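Local coordinates for membrane-associated protein VP24 (Marburg virus - Musoke, Kenya, 1980, PDB 4OR8) that probably serves as a minor matrix protein of the virion, interacting with the nucleoprotein and taking part in nucleocapsid assembly and budding, at residues N77-P81 with E82-T86; L89-H92 with L93-P97. One frame throughout, in Å; residues are numbered along the deposited sequence.

Contact 1 of 2, residues N77-P81 with E82-T86; sequences NFVVP and EWQQT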
loop_
_atom_site.group_PDB
_atom_site.type_symbol
_atom_site.label_atom_id
_atom_site.label_comp_id
_atom_site.label_asym_id
_atom_site.label_seq_id
_atom_site.Cartn_x
_atom_site.Cartn_y
_atom_site.Cartn_z
ATOM N N ASN B 77 23.653 8.862 1.052
ATOM C CA ASN B 77 24.131 8.177 2.241
ATOM C C ASN B 77 23.942 9.037 3.486
ATOM O O ASN B 77 24.268 8.622 4.596
ATOM C CB ASN B 77 25.597 7.779 2.083
ATOM C CG ASN B 77 26.503 8.975 1.918
ATOM O OD1 ASN B 77 27.078 9.469 2.886
ATOM N ND2 ASN B 77 26.630 9.454 0.687
ATOM N N PHE B 78 23.408 10.239 3.296
ATOM C CA PHE B 78 23.159 11.142 4.412
ATOM C C PHE B 78 21.710 11.060 4.873
ATOM O O PHE B 78 21.004 12.063 4.949
ATOM C CB PHE B 78 23.551 12.572 4.038
ATOM C CG PHE B 78 24.972 12.694 3.579
ATOM C CD1 PHE B 78 26.011 12.655 4.490
ATOM C CD2 PHE B 78 25.269 12.820 2.235
ATOM C CE1 PHE B 78 27.318 12.750 4.070
ATOM C CE2 PHE B 78 26.575 12.917 1.812
ATOM C CZ PHE B 78 27.601 12.879 2.729
ATOM N N VAL B 79 21.277 9.841 5.172
ATOM C CA VAL B 79 19.937 9.598 5.673
ATOM C C VAL B 79 20.035 9.198 7.133
ATOM O O VAL B 79 21.073 8.715 7.581
ATOM C CB VAL B 79 19.234 8.479 4.883
ATOM C CG1 VAL B 79 19.096 8.873 3.424
ATOM C CG2 VAL B 79 20.004 7.172 5.009
ATOM N N VAL B 80 18.957 9.422 7.876
ATOM C CA VAL B 80 18.892 9.017 9.272
ATOM C C VAL B 80 19.133 7.506 9.374
ATOM O O VAL B 80 18.775 6.757 8.463
ATOM C CB VAL B 80 17.540 9.426 9.911
ATOM C CG1 VAL B 80 17.357 10.927 9.821
ATOM C CG2 VAL B 80 16.380 8.718 9.231
ATOM N N PRO B 81 19.767 7.059 10.474
ATOM C CA PRO B 81 20.183 5.665 10.681
ATOM C C PRO B 81 19.116 4.613 10.376
ATOM O O PRO B 81 19.464 3.495 9.994
ATOM C CB PRO B 81 20.534 5.634 12.167
ATOM C CG PRO B 81 21.030 7.003 12.441
ATOM C CD PRO B 81 20.205 7.925 11.585
ATOM N N GLU B 82 17.845 4.966 10.528
ATOM C CA GLU B 82 16.765 4.004 10.326
ATOM C C GLU B 82 16.647 3.540 8.873
ATOM O O GLU B 82 16.046 2.502 8.599
ATOM C CB GLU B 82 15.431 4.584 10.805
ATOM C CG GLU B 82 14.786 5.552 9.825
ATOM C CD GLU B 82 13.732 6.430 10.477
ATOM O OE1 GLU B 82 13.701 6.502 11.724
ATOM O OE2 GLU B 82 12.937 7.051 9.739
ATOM N N TRP B 83 17.222 4.299 7.946
ATOM C CA TRP B 83 17.119 3.961 6.528
ATOM C C TRP B 83 18.350 3.249 5.989
ATOM O O TRP B 83 18.340 2.757 4.865
ATOM C CB TRP B 83 16.849 5.209 5.683
ATOM C CG TRP B 83 15.493 5.794 5.888
ATOM C CD1 TRP B 83 15.195 6.980 6.488
ATOM C CD2 TRP B 83 14.245 5.218 5.495
ATOM N NE1 TRP B 83 13.836 7.182 6.491
ATOM C CE2 TRP B 83 13.229 6.112 5.886
ATOM C CE3 TRP B 83 13.885 4.033 4.844
ATOM C CZ2 TRP B 83 11.882 5.861 5.655
ATOM C CZ3 TRP B 83 12.546 3.786 4.613
ATOM C CH2 TRP B 83 11.561 4.694 5.018
ATOM N N GLN B 84 19.411 3.197 6.784
ATOM C CA GLN B 84 20.667 2.626 6.312
ATOM C C GLN B 84 20.560 1.131 6.030
ATOM O O GLN B 84 21.207 0.619 5.116
ATOM C CB GLN B 84 21.806 2.915 7.292
ATOM C CG GLN B 84 22.216 4.381 7.355
ATOM C CD GLN B 84 23.038 4.837 6.151
ATOM O OE1 GLN B 84 23.004 4.228 5.078
ATOM N NE2 GLN B 84 23.787 5.919 6.334
ATOM N N GLN B 85 19.741 0.438 6.813
ATOM C CA GLN B 85 19.514 -0.982 6.593
ATOM C C GLN B 85 18.886 -1.201 5.219
ATOM O O GLN B 85 19.249 -2.132 4.495
ATOM C CB GLN B 85 18.610 -1.556 7.683
ATOM C CG GLN B 85 18.385 -3.053 7.568
ATOM C CD GLN B 85 17.485 -3.597 8.661
ATOM O OE1 GLN B 85 16.776 -2.845 9.331
ATOM N NE2 GLN B 85 17.514 -4.912 8.851
ATOM N N THR B 86 17.950 -0.324 4.867
ATOM C CA THR B 86 17.282 -0.383 3.572
ATOM C C THR B 86 18.280 -0.186 2.436
ATOM O O THR B 86 18.271 -0.930 1.453
ATOM C CB THR B 86 16.169 0.679 3.467
ATOM O OG1 THR B 86 15.211 0.478 4.514
ATOM C CG2 THR B 86 15.468 0.587 2.126
#
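Q84 meets P81 along the backbone and reaches back past it to N77, closing the bend from the loop after helix 68-73 into helix 84-89. Its backbone N donates to P81 O at 3.2 Å, a fairly straight bond (157° at the hydrogen) that arrives from above the carbonyl plane. Q84 CB lies 3.6 Å from the same P81 O. With CG beside its own backbone N, the chain bends at chi2 (-75°) and doubles back toward the loop, where NE2 gives a weak bond of 3.2 Å to N77 O and CD passes 4.0 Å from V79 CG2. OE1 turns instead to R87, again weakly.

P81 supplies the corner. Its backbone and that of E82 fill the two central positions of a type I turn, closed by a nearly straight bond from W83 N to V80 O at 3.0 Å. A second type I turn, closed by the Q84 N bond, overlaps it, and the two together lead into helix 84-89.

E82 lies alongside V80, both side chains pointing the same way, with CG 3.6 Å from V80 CG2. The chi1 of 79° sets CG between its backbone N and carbonyl carbon; beyond it the extended chain carries OE2 to H62 of the second subunit. V80 CG2 also meets W83 CD1 obliquely at 3.5 Å, while E82 CG sits over one face of the indole toward its rim. V79 crosses W83 at about a right angle, CG2 to CB 3.8 Å; V79 and W83 also touch H73 and L70 of helix 68-73.

Contact 2 of 2, residues L89-H92 with L93-P97; sequences LFSH and LFKNP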
loop_
_atom_site.group_PDB
_atom_site.type_symbol
_atom_site.label_atom_id
_atom_site.label_comp_id
_atom_site.label_asym_id
_atom_site.label_seq_id
_atom_site.Cartn_x
_atom_site.Cartn_y
_atom_site.Cartn_z
ATOM N N LEU B 89 20.374 -3.347 2.139
ATOM C CA LEU B 89 19.632 -4.449 1.541
ATOM C C LEU B 89 19.577 -4.309 0.021
ATOM O O LEU B 89 19.754 -5.287 -0.706
ATOM C CB LEU B 89 18.222 -4.514 2.122
ATOM C CG LEU B 89 17.352 -5.677 1.655
ATOM C CD1 LEU B 89 17.995 -7.011 2.008
ATOM C CD2 LEU B 89 15.967 -5.560 2.270
ATOM N N PHE B 90 19.339 -3.088 -0.452
ATOM C CA PHE B 90 19.306 -2.810 -1.884
ATOM C C PHE B 90 20.500 -1.950 -2.293
ATOM O O PHE B 90 20.330 -0.821 -2.754
ATOM C CB PHE B 90 18.009 -2.092 -2.269
ATOM C CG PHE B 90 16.760 -2.787 -1.805
ATOM C CD1 PHE B 90 16.169 -3.770 -2.582
ATOM C CD2 PHE B 90 16.168 -2.447 -0.600
ATOM C CE1 PHE B 90 15.019 -4.408 -2.161
ATOM C CE2 PHE B 90 15.015 -3.081 -0.173
ATOM C CZ PHE B 90 14.439 -4.062 -0.954
ATOM N N SER B 91 21.702 -2.493 -2.127
ATOM C CA SER B 91 22.933 -1.769 -2.431
ATOM C C SER B 91 23.017 -1.342 -3.892
ATOM O O SER B 91 23.335 -0.193 -4.198
ATOM C CB SER B 91 24.149 -2.631 -2.085
ATOM O OG SER B 91 24.133 -3.012 -0.721
ATOM N N HIS B 92 22.727 -2.277 -4.789
ATOM C CA HIS B 92 22.800 -2.037 -6.227
ATOM C C HIS B 92 21.841 -0.937 -6.673
ATOM O O HIS B 92 22.004 -0.354 -7.744
ATOM C CB HIS B 92 22.478 -3.326 -6.976
ATOM C CG HIS B 92 21.281 -4.042 -6.436
ATOM N ND1 HIS B 92 21.332 -4.828 -5.305
ATOM C CD2 HIS B 92 19.996 -4.077 -6.861
ATOM C CE1 HIS B 92 20.132 -5.322 -5.061
ATOM N NE2 HIS B 92 19.302 -4.882 -5.991
ATOM N N LEU B 93 20.833 -0.668 -5.847
ATOM C CA LEU B 93 19.850 0.364 -6.155
ATOM C C LEU B 93 20.173 1.701 -5.484
ATOM O O LEU B 93 20.170 2.745 -6.137
ATOM C CB LEU B 93 18.448 -0.097 -5.756
ATOM C CG LEU B 93 17.941 -1.380 -6.419
ATOM C CD1 LEU B 93 16.492 -1.643 -6.056
ATOM C CD2 LEU B 93 18.112 -1.311 -7.924
ATOM N N PHE B 94 20.454 1.668 -4.185
ATOM C CA PHE B 94 20.619 2.899 -3.416
ATOM C C PHE B 94 22.071 3.324 -3.211
ATOM O O PHE B 94 22.372 4.514 -3.146
ATOM C CB PHE B 94 19.918 2.781 -2.063
ATOM C CG PHE B 94 18.441 2.559 -2.167
ATOM C CD1 PHE B 94 17.629 3.504 -2.771
ATOM C CD2 PHE B 94 17.862 1.408 -1.660
ATOM C CE1 PHE B 94 16.268 3.306 -2.871
ATOM C CE2 PHE B 94 16.502 1.204 -1.755
ATOM C CZ PHE B 94 15.703 2.157 -2.363
ATOM N N LYS B 95 22.964 2.350 -3.092
ATOM C CA LYS B 95 24.378 2.648 -2.908
ATOM C C LYS B 95 25.141 2.506 -4.228
ATOM O O LYS B 95 26.339 2.225 -4.249
ATOM C CB LYS B 95 24.970 1.763 -1.813
ATOM C CG LYS B 95 24.251 1.918 -0.485
ATOM C CD LYS B 95 24.736 0.919 0.545
ATOM C CE LYS B 95 26.167 1.192 0.938
ATOM N NZ LYS B 95 26.566 0.362 2.099
ATOM N N ASN B 96 24.415 2.696 -5.324
ATOM C CA ASN B 96 24.997 2.771 -6.654
ATOM C C ASN B 96 24.446 3.999 -7.359
ATOM O O ASN B 96 23.283 4.017 -7.755
ATOM C CB ASN B 96 24.671 1.514 -7.457
ATOM C CG ASN B 96 25.059 1.638 -8.921
ATOM O OD1 ASN B 96 25.983 2.374 -9.272
ATOM N ND2 ASN B 96 24.347 0.923 -9.784
ATOM N N PRO B 97 25.280 5.037 -7.512
ATOM C CA PRO B 97 24.838 6.317 -8.078
ATOM C C PRO B 97 24.402 6.204 -9.536
ATOM O O PRO B 97 23.636 7.044 -10.008
ATOM C CB PRO B 97 26.088 7.200 -7.967
ATOM C CG PRO B 97 26.923 6.558 -6.906
ATOM C CD PRO B 97 26.680 5.089 -7.057
#
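F90 meets L93 and F94 across the short helix 91-94, a single turn set off from helix 84-89 by the non-helical backbone of F90, which stands at its N-cap position. Backbone bonds define the turn. F90 O is gripped twice: F94 N comes in nearly end-on to the carbonyl at 2.9 Å, and L93 N donates from above the carbonyl plane at 3.1 Å. K95, the first residue to leave helical geometry, still donates its N to S91 O at 2.8 Å, with a bent N-H angle of 132°.

Side-chain polar groups bond at both ends of the helix. At the C-terminal end N96 ND2 gives a weak bond to H92 O, and N96 OD1 accepts from K98 N, so the two ends of one amide bridge the last turn and the segment that follows it. At the N-terminal end S91 OG turns back to N88 O. In the conformer given, one of two modelled, H92 NE2 bonds Y22 OH of the second subunit and, more weakly, E214, and the ring lies alongside L93; all these contacts are therefore tentative.

Apolar packing fills the buried side. L93 crosses F90, CB to CB 4.0 Å, with L93 CD1 set obliquely to the phenyl ring; it also touches L212 and E214 of strand 210-221 and V233 and F235 of strand 228-239, so this leucine packs the helix against the mixed sheet. The F90 ring also meets that of Y22 of the second subunit. F90 and F94 run side by side, a chi1 of -61°, with CG anti to the carbonyl carbon, setting the F94 ring beside F90. F94 CD2 lies 3.6 Å from F90 CB, and F90 CD2 sits at the edge of the F94 ring, in its plane, 3.8 Å from F94 CE2.

Overall arrangement
Contacts 1 and 2 follow one another along the chain, the first bending into helix 84-89 and the second forming helix 91-94 just beyond it. Their centres lie about 12 Å apart, on the same side of the chain's centre, and they meet where T86 O packs 3.9 Å from F94 CD2. R87 joins them further, touching N77, V79 and K95 and donating to F94 O. Contact 1 sits farther out, about 27 Å from the centre of the chain against about 20 Å for contact 2, which rests on the mixed sheet. Both face the second subunit: contact 1 meets its H62 and Q253, contact 2 its Y22.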